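Side-chain contacts in cobalamin biosynthesis protein CobN (Mycobacterium tuberculosis, PDB 7C6O), which probably serves as the large, catalytic subunit of cobaltochelatase, the enzyme that inserts cobalt into the corrin ring during cobalamin biosynthesis: residues Ala137-Tyr140 with Leu141-Gly145; Arg197-Leu201 with Ala202-Gly206; Cys227-Leu230 with Arg231-Glu234; Arg94-Gln97 with Ser98-Thr102. All coordinates share one frame; numbering follows the deposited sequence.

Interaction 1 of 4, residues Ala137-Tyr140 with Leu141-Gly145; sequences AHIY and LAHGG
Ala-137 to His-143 form the last two turns of helix 131-143, and four successive i to i+4 backbone bonds tie residues 137-140 to residues 141-144. The amide of Leu-141 reaches Ala-137 O at 3.1 Å, and that of His-143 meets Ile-139 O almost straight, with an N-H...O angle of 177°. Gly-144 N gives the closing bond, to Tyr-140 O at 2.9 Å. Gly-144 itself leaves helical geometry with a positive phi of 70°, turning the chain toward Gly-145, the N-cap of helix 146-161. Among the side chains, Ile-139 and His-143 lie side by side and point the same way. Ile-139 CG2 stands anti to the backbone N and beside the carbonyl carbon, and touches His-143 CD2 at 3.6 Å. One residue back, Ala-142 CB rests 3.2 Å from His-138 O. This helix covers the four-stranded parallel sheet of the N-terminal alpha/beta unit: Leu-141, whose CG lies 3.6 Å from Ala-137 O, meets Val-113 of strand 110-114 and Val-86 of strand 84-89. The phenol of Tyr-140 leaves the helix on another side, meets the ring of Phe-155 with the planes about 45° apart and hydrogen-bonds through OH to Thr-168 O. His-138 NE2 is likewise held by a backbone carbonyl, that of Gln-117.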
ATOM      1  N   ALA A 137       4.601  25.020  46.177  1.00 13.21           N
ATOM      2  CA  ALA A 137       3.855  25.164  44.931  1.00 10.77           C
ATOM      3  C   ALA A 137       4.583  24.484  43.777  1.00 10.72           C
ATOM      4  O   ALA A 137       3.950  23.858  42.917  1.00 10.56           O
ATOM      5  CB  ALA A 137       3.624  26.642  44.619  1.00 13.85           C
ATOM      6  N   HIS A 138       5.912  24.598  43.743  1.00 10.87           N
ATOM      7  CA  HIS A 138       6.689  23.923  42.710  1.00 12.28           C
ATOM      8  C   HIS A 138       6.407  22.426  42.704  1.00 11.07           C
ATOM      9  O   HIS A 138       6.261  21.816  41.638  1.00 12.06           O
ATOM     10  CB  HIS A 138       8.181  24.183  42.921  1.00 13.05           C
ATOM     11  CG  HIS A 138       9.061  23.420  41.982  1.00 12.20           C
ATOM     12  ND1 HIS A 138       9.472  23.929  40.768  1.00 12.49           N
ATOM     13  CD2 HIS A 138       9.597  22.179  42.071  1.00 13.64           C
ATOM     14  CE1 HIS A 138      10.229  23.037  40.154  1.00 13.15           C
ATOM     15  NE2 HIS A 138      10.318  21.965  40.922  1.00 13.64           N
ATOM     16  N   ILE A 139       6.305  21.823  43.888  1.00 11.62           N
ATOM     17  CA  ILE A 139       6.076  20.384  43.977  1.00 13.84           C
ATOM     18  C   ILE A 139       4.665  20.032  43.519  1.00 14.40           C
ATOM     19  O   ILE A 139       4.467  19.057  42.783  1.00 13.26           O
ATOM     20  CB  ILE A 139       6.358  19.896  45.410  1.00 14.77           C
ATOM     21  CG1 ILE A 139       7.827  20.146  45.767  1.00 13.76           C
ATOM     22  CG2 ILE A 139       6.006  18.420  45.555  1.00 16.51           C
ATOM     23  CD1 ILE A 139       8.188  19.808  47.200  1.00 15.03           C
ATOM     24  N   TYR A 140       3.663  20.811  43.947  1.00 11.82           N
ATOM     25  CA  TYR A 140       2.292  20.585  43.495  1.00 11.14           C
ATOM     26  C   TYR A 140       2.220  20.530  41.974  1.00 12.29           C
ATOM     27  O   TYR A 140       1.583  19.642  41.397  1.00 15.11           O
ATOM     28  CB  TYR A 140       1.364  21.689  44.011  1.00 13.32           C
ATOM     29  CG  TYR A 140       0.805  21.505  45.404  1.00 16.42           C
ATOM     30  CD1 TYR A 140      -0.112  20.496  45.685  1.00 17.88           C
ATOM     31  CD2 TYR A 140       1.153  22.376  46.427  1.00 15.72           C
ATOM     32  CE1 TYR A 140      -0.643  20.346  46.959  1.00 17.14           C
ATOM     33  CE2 TYR A 140       0.632  22.236  47.699  1.00 15.62           C
ATOM     34  CZ  TYR A 140      -0.264  21.223  47.960  1.00 18.56           C
ATOM     35  OH  TYR A 140      -0.777  21.090  49.230  1.00 16.06           O
ATOM     36  N   LEU A 141       2.876  21.480  41.310  1.00 12.78           N
ATOM     37  CA  LEU A 141       2.796  21.578  39.859  1.00 13.22           C
ATOM     38  C   LEU A 141       3.710  20.577  39.164  1.00 14.60           C
ATOM     39  O   LEU A 141       3.373  20.096  38.076  1.00 17.72           O
ATOM     40  CB  LEU A 141       3.126  23.007  39.424  1.00 12.86           C
ATOM     41  CG  LEU A 141       2.059  24.028  39.840  1.00 14.25           C
ATOM     42  CD1 LEU A 141       2.594  25.452  39.801  1.00 14.86           C
ATOM     43  CD2 LEU A 141       0.834  23.890  38.946  1.00 17.32           C
ATOM     44  N   ALA A 142       4.857  20.251  39.767  1.00 13.39           N
ATOM     45  CA  ALA A 142       5.745  19.254  39.177  1.00 15.64           C
ATOM     46  C   ALA A 142       5.066  17.893  39.108  1.00 16.33           C
ATOM     47  O   ALA A 142       5.117  17.210  38.079  1.00 19.23           O
ATOM     48  CB  ALA A 142       7.050  19.168  39.969  1.00 15.35           C
ATOM     49  N   HIS A 143       4.421  17.479  40.202  1.00 14.08           N
ATOM     50  CA  HIS A 143       3.644  16.244  40.168  1.00 19.29           C
ATOM     51  C   HIS A 143       2.416  16.393  39.283  1.00 22.39           C
ATOM     52  O   HIS A 143       2.086  15.486  38.509  1.00 22.15           O
ATOM     53  CB  HIS A 143       3.234  15.834  41.582  1.00 20.17           C
ATOM     54  CG  HIS A 143       4.366  15.320  42.414  1.00 25.83           C
ATOM     55  ND1 HIS A 143       5.219  14.329  41.977  1.00 28.02           N
ATOM     56  CD2 HIS A 143       4.780  15.650  43.660  1.00 28.05           C
ATOM     57  CE1 HIS A 143       6.114  14.077  42.917  1.00 29.95           C
ATOM     58  NE2 HIS A 143       5.870  14.864  43.947  1.00 30.70           N
ATOM     59  N   GLY A 144       1.726  17.527  39.386  1.00 19.85           N
ATOM     60  CA  GLY A 144       0.590  17.801  38.536  1.00 16.38           C
ATOM     61  C   GLY A 144      -0.617  16.929  38.849  1.00 17.77           C
ATOM     62  O   GLY A 144      -0.715  16.267  39.886  1.00 21.18           O
ATOM     63  N   GLY A 145      -1.550  16.943  37.908  1.00 19.20           N
ATOM     64  CA  GLY A 145      -2.795  16.221  38.051  1.00 20.34           C
ATOM     65  C   GLY A 145      -3.890  17.078  38.660  1.00 20.72           C
ATOM     66  O   GLY A 145      -3.644  18.105  39.291  1.00 20.28           O
TER

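Interaction 2 of 4, residues Arg197-Leu201 with Ala202-Gly206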
ATOM      1  N   ARG A 197      -0.576   9.474  29.686  1.00 18.99           N
ATOM      2  CA  ARG A 197      -0.589   9.979  31.055  1.00 17.92           C
ATOM      3  C   ARG A 197      -0.893  11.471  31.101  1.00 17.12           C
ATOM      4  O   ARG A 197      -1.567  11.938  32.028  1.00 18.47           O
ATOM      5  CB  ARG A 197       0.762   9.680  31.710  1.00 20.49           C
ATOM      6  CG  ARG A 197       0.925  10.129  33.152  1.00 19.60           C
ATOM      7  CD  ARG A 197       2.291   9.690  33.668  1.00 26.38           C
ATOM      8  NE  ARG A 197       2.502  10.022  35.072  1.00 26.55           N
ATOM      9  CZ  ARG A 197       3.045  11.160  35.491  1.00 26.38           C
ATOM     10  NH1 ARG A 197       3.425  12.075  34.610  1.00 24.56           N
ATOM     11  NH2 ARG A 197       3.206  11.383  36.789  1.00 24.77           N
ATOM     12  N   ALA A 198      -0.421  12.227  30.107  1.00 18.44           N
ATOM     13  CA  ALA A 198      -0.666  13.665  30.083  1.00 19.42           C
ATOM     14  C   ALA A 198      -2.158  13.977  30.053  1.00 19.63           C
ATOM     15  O   ALA A 198      -2.607  14.956  30.662  1.00 18.75           O
ATOM     16  CB  ALA A 198       0.039  14.297  28.884  1.00 18.88           C
ATOM     17  N   GLN A 199      -2.944  13.159  29.349  1.00 19.58           N
ATOM     18  CA  GLN A 199      -4.387  13.374  29.325  1.00 16.73           C
ATOM     19  C   GLN A 199      -5.016  13.022  30.666  1.00 17.01           C
ATOM     20  O   GLN A 199      -5.958  13.689  31.110  1.00 18.30           O
ATOM     21  CB  GLN A 199      -5.027  12.556  28.203  1.00 19.52           C
ATOM     22  CG  GLN A 199      -4.457  12.841  26.826  1.00 21.07           C
ATOM     23  CD  GLN A 199      -4.645  14.283  26.400  1.00 27.55           C
ATOM     24  OE1 GLN A 199      -5.679  14.896  26.673  1.00 29.25           O
ATOM     25  NE2 GLN A 199      -3.641  14.837  25.732  1.00 31.50           N
ATOM     26  N   HIS A 200      -4.516  11.974  31.323  1.00 17.27           N
ATOM     27  CA  HIS A 200      -5.033  11.616  32.640  1.00 18.05           C
ATOM     28  C   HIS A 200      -4.791  12.739  33.640  1.00 17.27           C
ATOM     29  O   HIS A 200      -5.692  13.117  34.399  1.00 17.41           O
ATOM     30  CB  HIS A 200      -4.386  10.315  33.122  1.00 16.70           C
ATOM     31  CG  HIS A 200      -4.978   9.782  34.389  1.00 20.64           C
ATOM     32  ND1 HIS A 200      -6.166   9.084  34.419  1.00 22.25           N
ATOM     33  CD2 HIS A 200      -4.550   9.850  35.672  1.00 22.09           C
ATOM     34  CE1 HIS A 200      -6.443   8.741  35.664  1.00 22.53           C
ATOM     35  NE2 HIS A 200      -5.477   9.194  36.445  1.00 21.50           N
ATOM     36  N   LEU A 201      -3.578  13.297  33.642  1.00 17.95           N
ATOM     37  CA  LEU A 201      -3.254  14.370  34.578  1.00 19.07           C
ATOM     38  C   LEU A 201      -4.096  15.611  34.316  1.00 21.82           C
ATOM     39  O   LEU A 201      -4.518  16.295  35.257  1.00 20.09           O
ATOM     40  CB  LEU A 201      -1.769  14.709  34.490  1.00 19.41           C
ATOM     41  CG  LEU A 201      -0.816  13.606  34.941  1.00 21.81           C
ATOM     42  CD1 LEU A 201       0.624  14.058  34.799  1.00 22.83           C
ATOM     43  CD2 LEU A 201      -1.120  13.228  36.371  1.00 21.43           C
ATOM     44  N   ALA A 202      -4.349  15.921  33.043  1.00 21.45           N
ATOM     45  CA  ALA A 202      -5.165  17.080  32.707  1.00 20.25           C
ATOM     46  C   ALA A 202      -6.629  16.890  33.079  1.00 19.72           C
ATOM     47  O   ALA A 202      -7.355  17.882  33.208  1.00 22.81           O
ATOM     48  CB  ALA A 202      -5.049  17.387  31.213  1.00 20.31           C
ATOM     49  N   GLY A 203      -7.077  15.650  33.260  1.00 17.84           N
ATOM     50  CA  GLY A 203      -8.487  15.383  33.449  1.00 19.34           C
ATOM     51  C   GLY A 203      -9.281  15.250  32.169  1.00 21.74           C
ATOM     52  O   GLY A 203     -10.511  15.140  32.231  1.00 24.14           O
ATOM     53  N   ASN A 204      -8.621  15.270  31.010  1.00 22.77           N
ATOM     54  CA  ASN A 204      -9.296  15.105  29.721  0.54 23.65           C
ATOM     55  C   ASN A 204      -9.391  13.616  29.387  1.00 22.57           C
ATOM     56  O   ASN A 204      -8.734  13.092  28.487  1.00 21.62           O
ATOM     57  CB  ASN A 204      -8.561  15.874  28.629  0.54 24.58           C
ATOM     58  CG  ASN A 204      -9.011  17.320  28.527  0.54 24.72           C
ATOM     59  OD1 ASN A 204     -10.076  17.690  29.020  0.54 26.78           O
ATOM     60  ND2 ASN A 204      -8.201  18.143  27.869  0.54 22.77           N
ATOM     61  N   THR A 205     -10.237  12.925  30.148  1.00 20.25           N
ATOM     62  CA  THR A 205     -10.425  11.491  29.968  1.00 20.92           C
ATOM     63  C   THR A 205     -11.803  11.144  29.423  1.00 19.93           C
ATOM     64  O   THR A 205     -12.153   9.960  29.362  1.00 18.06           O
ATOM     65  CB  THR A 205     -10.177  10.750  31.285  1.00 21.51           C
ATOM     66  OG1 THR A 205     -11.020  11.289  32.312  1.00 21.89           O
ATOM     67  CG2 THR A 205      -8.719  10.884  31.703  1.00 23.30           C
ATOM     68  N   GLY A 206     -12.586  12.145  29.013  1.00 18.95           N
ATOM     69  CA  GLY A 206     -13.917  11.871  28.497  1.00 20.32           C
ATOM     70  C   GLY A 206     -13.909  10.977  27.270  1.00 19.60           C
ATOM     71  O   GLY A 206     -14.799  10.140  27.097  1.00 19.39           O
TER
HETATM   72  O   HOH W   1      -5.550  17.352  27.511  1.00 38.94           O
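Gln-199 and His-200 meet the chain that folds back under them as helix 197-202 ends in a Schellman motif at Gly-203. The compact part is backbone: Ala-202 N bonds to Ala-198 O at 3.1 Å, and Gly-203, with a phi of 85°, gives its N-H to His-200 O, approaching from above the carbonyl plane. Asn-204 N adds a weak bond to Gln-199 O at 3.1 Å. The CG2 methyl of Thr-205 tucks in 3.9 Å from His-200 CA, and stands 4.1 Å from ND1 of the imidazole. The Gln-199/Asn-204 side is looser and is bridged by water. Gln-199 bends at chi2 (-61°), which curls its amide back so that OE1 comes 3.6 Å from Asn-204 CB. In the Asn-204 conformer described, one of two, the side-chain amides lie nearly coplanar, 7° apart, and one water spans them, donating to Gln-199 OE1 at 2.6 Å and accepting from Asn-204 ND2 at 2.8 Å. Asn-204 is also the centre of an inverse gamma turn, and Thr-205 then takes the N-cap position of helix 206-217. His-200 stacks on Tyr-226 of strand 221-227 and binds Tyr-195 OH through ND1, while the helix end lies against helix 49-58, where Ala-202 and Asn-204 touch Ile-53 and Ser-54 OG and Ser-57 OG bind the carbonyls of Leu-201 and Ala-202.

Interaction 3 of 4, residues Cys227-Leu230 with Arg231-Glu234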
ATOM      1  N   CYS A 227      -0.408   5.756  30.521  1.00 17.89           N
ATOM      2  CA  CYS A 227       1.029   5.543  30.615  1.00 21.80           C
ATOM      3  C   CYS A 227       1.735   6.610  29.797  1.00 19.36           C
ATOM      4  O   CYS A 227       1.135   7.262  28.938  1.00 17.33           O
ATOM      5  CB  CYS A 227       1.429   4.146  30.127  1.00 26.93           C
ATOM      6  SG  CYS A 227       1.230   3.903  28.351  1.00 29.13           S
ATOM      7  N   ALA A 228       3.028   6.779  30.074  1.00 21.83           N
ATOM      8  CA  ALA A 228       3.813   7.744  29.315  1.00 25.12           C
ATOM      9  C   ALA A 228       4.203   7.205  27.945  1.00 22.51           C
ATOM     10  O   ALA A 228       4.258   7.972  26.976  1.00 23.19           O
ATOM     11  CB  ALA A 228       5.063   8.146  30.101  1.00 26.53           C
ATOM     12  N   SER A 229       4.464   5.904  27.839  1.00 22.28           N
ATOM     13  CA  SER A 229       4.879   5.312  26.577  1.00 25.29           C
ATOM     14  C   SER A 229       4.723   3.802  26.656  1.00 23.92           C
ATOM     15  O   SER A 229       4.963   3.203  27.705  1.00 24.97           O
ATOM     16  CB  SER A 229       6.333   5.671  26.242  1.00 28.75           C
ATOM     17  OG  SER A 229       6.802   4.924  25.131  1.00 27.45           O
ATOM     18  N   LEU A 230       4.321   3.195  25.541  1.00 22.67           N
ATOM     19  CA  LEU A 230       4.378   1.745  25.430  1.00 23.46           C
ATOM     20  C   LEU A 230       5.744   1.249  24.979  1.00 24.42           C
ATOM     21  O   LEU A 230       6.029   0.054  25.117  1.00 24.92           O
ATOM     22  CB  LEU A 230       3.302   1.236  24.467  1.00 23.53           C
ATOM     23  CG  LEU A 230       1.905   1.092  25.075  1.00 21.47           C
ATOM     24  CD1 LEU A 230       0.922   0.520  24.062  1.00 21.32           C
ATOM     25  CD2 LEU A 230       1.967   0.220  26.318  1.00 19.00           C
ATOM     26  N   ARG A 231       6.593   2.133  24.449  1.00 24.33           N
ATOM     27  CA  ARG A 231       7.950   1.734  24.089  1.00 26.86           C
ATOM     28  C   ARG A 231       8.775   1.420  25.331  1.00 28.42           C
ATOM     29  O   ARG A 231       9.486   0.410  25.381  1.00 30.24           O
ATOM     30  CB  ARG A 231       8.619   2.830  23.261  1.00 29.64           C
ATOM     31  CG  ARG A 231      10.098   2.582  22.999  1.00 34.86           C
ATOM     32  CD  ARG A 231      10.622   3.442  21.857  1.00 39.36           C
ATOM     33  NE  ARG A 231      10.483   4.869  22.127  1.00 44.50           N
ATOM     34  CZ  ARG A 231      11.390   5.600  22.769  1.00 46.32           C
ATOM     35  NH1 ARG A 231      12.506   5.037  23.211  1.00 46.35           N
ATOM     36  NH2 ARG A 231      11.181   6.893  22.968  1.00 46.79           N
ATOM     37  N   THR A 232       8.696   2.279  26.343  1.00 28.95           N
ATOM     38  CA  THR A 232       9.382   2.066  27.615  1.00 33.06           C
ATOM     39  C   THR A 232       8.419   1.595  28.696  1.00 33.30           C
ATOM     40  O   THR A 232       8.507   2.028  29.849  1.00 34.43           O
ATOM     41  CB  THR A 232      10.085   3.346  28.053  1.00 36.63           C
ATOM     42  OG1 THR A 232       9.123   4.399  28.164  1.00 38.06           O
ATOM     43  CG2 THR A 232      11.146   3.743  27.038  1.00 38.08           C
ATOM     44  N   ALA A 233       7.494   0.705  28.338  1.00 30.01           N
ATOM     45  CA  ALA A 233       6.452   0.274  29.258  1.00 30.47           C
ATOM     46  C   ALA A 233       7.050  -0.326  30.521  1.00 29.77           C
ATOM     47  O   ALA A 233       7.991  -1.121  30.471  1.00 32.19           O
ATOM     48  CB  ALA A 233       5.540  -0.746  28.577  1.00 30.51           C
ATOM     49  N   GLU A 234       6.494   0.067  31.663  1.00 29.48           N
ATOM     50  CA  GLU A 234       6.970  -0.430  32.940  0.55 29.85           C
ATOM     51  C   GLU A 234       6.641  -1.916  33.085  1.00 30.78           C
ATOM     52  O   GLU A 234       5.658  -2.400  32.516  1.00 31.48           O
ATOM     53  CB  GLU A 234       6.340   0.360  34.085  0.55 30.14           C
ATOM     54  CG  GLU A 234       6.731   1.836  34.135  0.55 30.73           C
ATOM     55  CD  GLU A 234       5.975   2.695  33.131  0.55 30.79           C
ATOM     56  OE1 GLU A 234       5.091   2.164  32.427  0.55 29.72           O
ATOM     57  OE2 GLU A 234       6.266   3.906  33.048  0.55 33.03           O
TER
HETATM   58  O   HOH W   2       5.088   4.140  30.362  1.00 35.85           O
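Ser-229 OG takes the N-H of Arg-231 at 2.9 Å, a bent bond with an angle of 134° at the hydrogen. The same oxygen receives a second, weak bond from Thr-232 N at 3.5 Å, so one hydroxyl gathers two successive amides. The result is an ST turn at Ser-229, running into a type I beta turn from Leu-230 to Ala-233, in the loop that leads from strand 221-227 to helix 235-241. The side-chain torsion explains the grip: OG stands anti to the backbone N of Ser-229 (chi1 171°) and beside its carbonyl carbon, which swings it forward over the start of the turn. A water bridges Ser-229 N, at 3.1 Å, and Glu-234 OE1, at 2.9 Å in the glutamate conformer described, one of two. Glu-234 holds the N-cap position of helix 235-241; in this conformer its chain folds back at chi2 (79°) to bring the carboxylate to the water, and OE2 has a further weak bond to Thr-175 OG1. Apolar contact across the turn itself is light. Arg-231 CB lies 3.3 Å from Ser-229 OG, but the rest of the arginine leads away from the turn. Leu-230 is buried among Met-247 and Val-249 of strand 246-249 and the loop residues Val-251 and Ala-254, while its carbonyl oxygen accepts from His-275 NE2. At the far end of the turn Ala-233 touches Leu-238 of helix 235-241. Across the turn, Leu-230 CD2 approaches Ala-233 CB at 4.3 Å.

Interaction 4 of 4, residues Arg94-Gln97 with Ser98-Thr102; sequences RAWQ and SGIDT
The first turn of helix 97-105, which follows strand 84-89 in the N-terminal parallel alpha/beta unit, is packed against the indole of its own N-cap residue, Trp-96. Gly-99 lies over one face of that indole: its CA makes a CH-pi contact 3.6 Å from the centroid of the six-membered ring and 13° off the ring normal. The indole comes beneath the turn because CG stands anti to the backbone N (chi1 -161°), and the lack of a side chain on Gly-99 lets the backbone come this close. Ile-100 N sits over the same face, offset toward the rim, and makes a nearly straight bond to Trp-96 O at 2.9 Å. Trp-96 also packs on Ile-87 and Ile-89 of strand 84-89, and Ile-100 shares Ile-89. The next amide, Asp-101 N, binds Gln-97 O at 2.8 Å. On this outer side the extended Gln-97 chain runs past the Asp-101 carboxylate, amide and carboxylate planes 83° apart. Tyr-93 OH holds Asp-101 OD1, while the other oxygen, OD2, lies 3.2 Å from Gln-97 CG.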
ATOM      1  N   ARG A  94      14.671  35.088  33.095  1.00 31.76           N
ATOM      2  CA  ARG A  94      14.932  35.809  31.855  1.00 32.39           C
ATOM      3  C   ARG A  94      14.058  35.347  30.693  1.00 31.75           C
ATOM      4  O   ARG A  94      13.977  36.060  29.688  1.00 35.79           O
ATOM      5  CB  ARG A  94      16.409  35.677  31.473  1.00 32.00           C
ATOM      6  N   ALA A  95      13.409  34.183  30.797  1.00 28.32           N
ATOM      7  CA  ALA A  95      12.586  33.683  29.701  1.00 27.93           C
ATOM      8  C   ALA A  95      11.245  34.399  29.588  1.00 27.74           C
ATOM      9  O   ALA A  95      10.590  34.296  28.546  1.00 28.98           O
ATOM     10  CB  ALA A  95      12.349  32.181  29.853  1.00 26.72           C
ATOM     11  N   TRP A  96      10.814  35.096  30.632  1.00 27.02           N
ATOM     12  CA  TRP A  96       9.610  35.916  30.561  1.00 26.39           C
ATOM     13  C   TRP A  96       9.766  37.094  31.517  1.00 26.49           C
ATOM     14  O   TRP A  96       8.909  37.358  32.361  1.00 30.81           O
ATOM     15  CB  TRP A  96       8.357  35.099  30.879  1.00 27.97           C
ATOM     16  CG  TRP A  96       7.093  35.749  30.390  1.00 28.49           C
ATOM     17  CD1 TRP A  96       6.918  36.406  29.205  1.00 30.55           C
ATOM     18  CD2 TRP A  96       5.837  35.821  31.078  1.00 26.05           C
ATOM     19  NE1 TRP A  96       5.628  36.873  29.109  1.00 31.19           N
ATOM     20  CE2 TRP A  96       4.945  36.529  30.246  1.00 29.02           C
ATOM     21  CE3 TRP A  96       5.379  35.354  32.314  1.00 25.11           C
ATOM     22  CZ2 TRP A  96       3.623  36.779  30.610  1.00 26.43           C
ATOM     23  CZ3 TRP A  96       4.064  35.604  32.674  1.00 23.66           C
ATOM     24  CH2 TRP A  96       3.203  36.310  31.824  1.00 24.69           C
ATOM     25  N   GLN A  97      10.879  37.819  31.383  1.00 25.67           N
ATOM     26  CA  GLN A  97      11.194  38.883  32.330  1.00 29.18           C
ATOM     27  C   GLN A  97      10.151  39.994  32.292  1.00 30.22           C
ATOM     28  O   GLN A  97       9.814  40.571  33.333  1.00 29.98           O
ATOM     29  CB  GLN A  97      12.586  39.445  32.043  1.00 34.36           C
ATOM     30  CG  GLN A  97      12.989  40.584  32.966  1.00 40.29           C
ATOM     31  CD  GLN A  97      14.416  41.049  32.747  1.00 45.59           C
ATOM     32  OE1 GLN A  97      15.131  40.523  31.894  1.00 46.77           O
ATOM     33  NE2 GLN A  97      14.839  42.043  33.522  1.00 48.03           N
ATOM     34  N   SER A  98       9.629  40.309  31.106  1.00 30.29           N
ATOM     35  CA  SER A  98       8.639  41.376  30.998  1.00 31.40           C
ATOM     36  C   SER A  98       7.363  41.017  31.750  1.00 26.86           C
ATOM     37  O   SER A  98       6.828  41.829  32.514  1.00 29.20           O
ATOM     38  CB  SER A  98       8.338  41.668  29.528  1.00 32.75           C
ATOM     39  OG  SER A  98       7.702  40.565  28.905  1.00 37.75           O
ATOM     40  N   GLY A  99       6.861  39.798  31.547  1.00 21.63           N
ATOM     41  CA  GLY A  99       5.650  39.386  32.237  1.00 21.19           C
ATOM     42  C   GLY A  99       5.851  39.244  33.733  1.00 23.55           C
ATOM     43  O   GLY A  99       4.990  39.637  34.526  1.00 23.93           O
ATOM     44  N   ILE A 100       6.992  38.688  34.143  1.00 23.07           N
ATOM     45  CA  ILE A 100       7.271  38.539  35.569  1.00 21.91           C
ATOM     46  C   ILE A 100       7.405  39.903  36.235  1.00 21.07           C
ATOM     47  O   ILE A 100       6.841  40.138  37.312  1.00 20.33           O
ATOM     48  CB  ILE A 100       8.524  37.670  35.779  1.00 21.07           C
ATOM     49  CG1 ILE A 100       8.249  36.228  35.343  1.00 21.44           C
ATOM     50  CG2 ILE A 100       8.969  37.724  37.234  1.00 20.78           C
ATOM     51  CD1 ILE A 100       9.465  35.319  35.411  1.00 19.68           C
ATOM     52  N   ASP A 101       8.137  40.830  35.608  1.00 22.38           N
ATOM     53  CA  ASP A 101       8.296  42.160  36.191  1.00 25.72           C
ATOM     54  C   ASP A 101       6.952  42.861  36.342  1.00 27.77           C
ATOM     55  O   ASP A 101       6.720  43.567  37.332  1.00 28.20           O
ATOM     56  CB  ASP A 101       9.242  43.006  35.339  1.00 29.74           C
ATOM     57  CG  ASP A 101      10.687  42.564  35.456  1.00 36.00           C
ATOM     58  OD1 ASP A 101      11.019  41.858  36.431  1.00 35.28           O
ATOM     59  OD2 ASP A 101      11.494  42.928  34.574  1.00 38.73           O
ATOM     60  N   THR A 102       6.051  42.676  35.373  1.00 27.93           N
ATOM     61  CA  THR A 102       4.735  43.304  35.452  1.00 27.53           C
ATOM     62  C   THR A 102       3.932  42.758  36.627  1.00 27.04           C
ATOM     63  O   THR A 102       3.289  43.520  37.359  1.00 27.08           O
ATOM     64  CB  THR A 102       3.978  43.093  34.140  1.00 27.21           C
ATOM     65  OG1 THR A 102       4.660  43.775  33.078  1.00 26.90           O
ATOM     66  CG2 THR A 102       2.556  43.625  34.246  1.00 27.82           C
TER

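In the fold
Interactions 4 and 1 belong to the same N-terminal parallel sheet, with centres 21 Å apart: helices 97-105 and 131-143 both pack on strand 84-89. Interaction 1 leads on to interaction 2 in space, their centres 15 Å apart, where Gly-145 CA packs on Leu-201 CD2 at 3.8 Å and so joins the first sheet unit to the second. Interactions 2 and 3 follow neighbouring parallel strands, 190-196 and 221-227, of that seven-stranded sheet; Arg-197 N probably hydrogen-bonds to Cys-227 O at 2.9 Å. The bound sodium ion, at Asp-125 and Ser-127, is about 11 Å from the side chain of Ile-100 and about 13 Å from that of Ala-137.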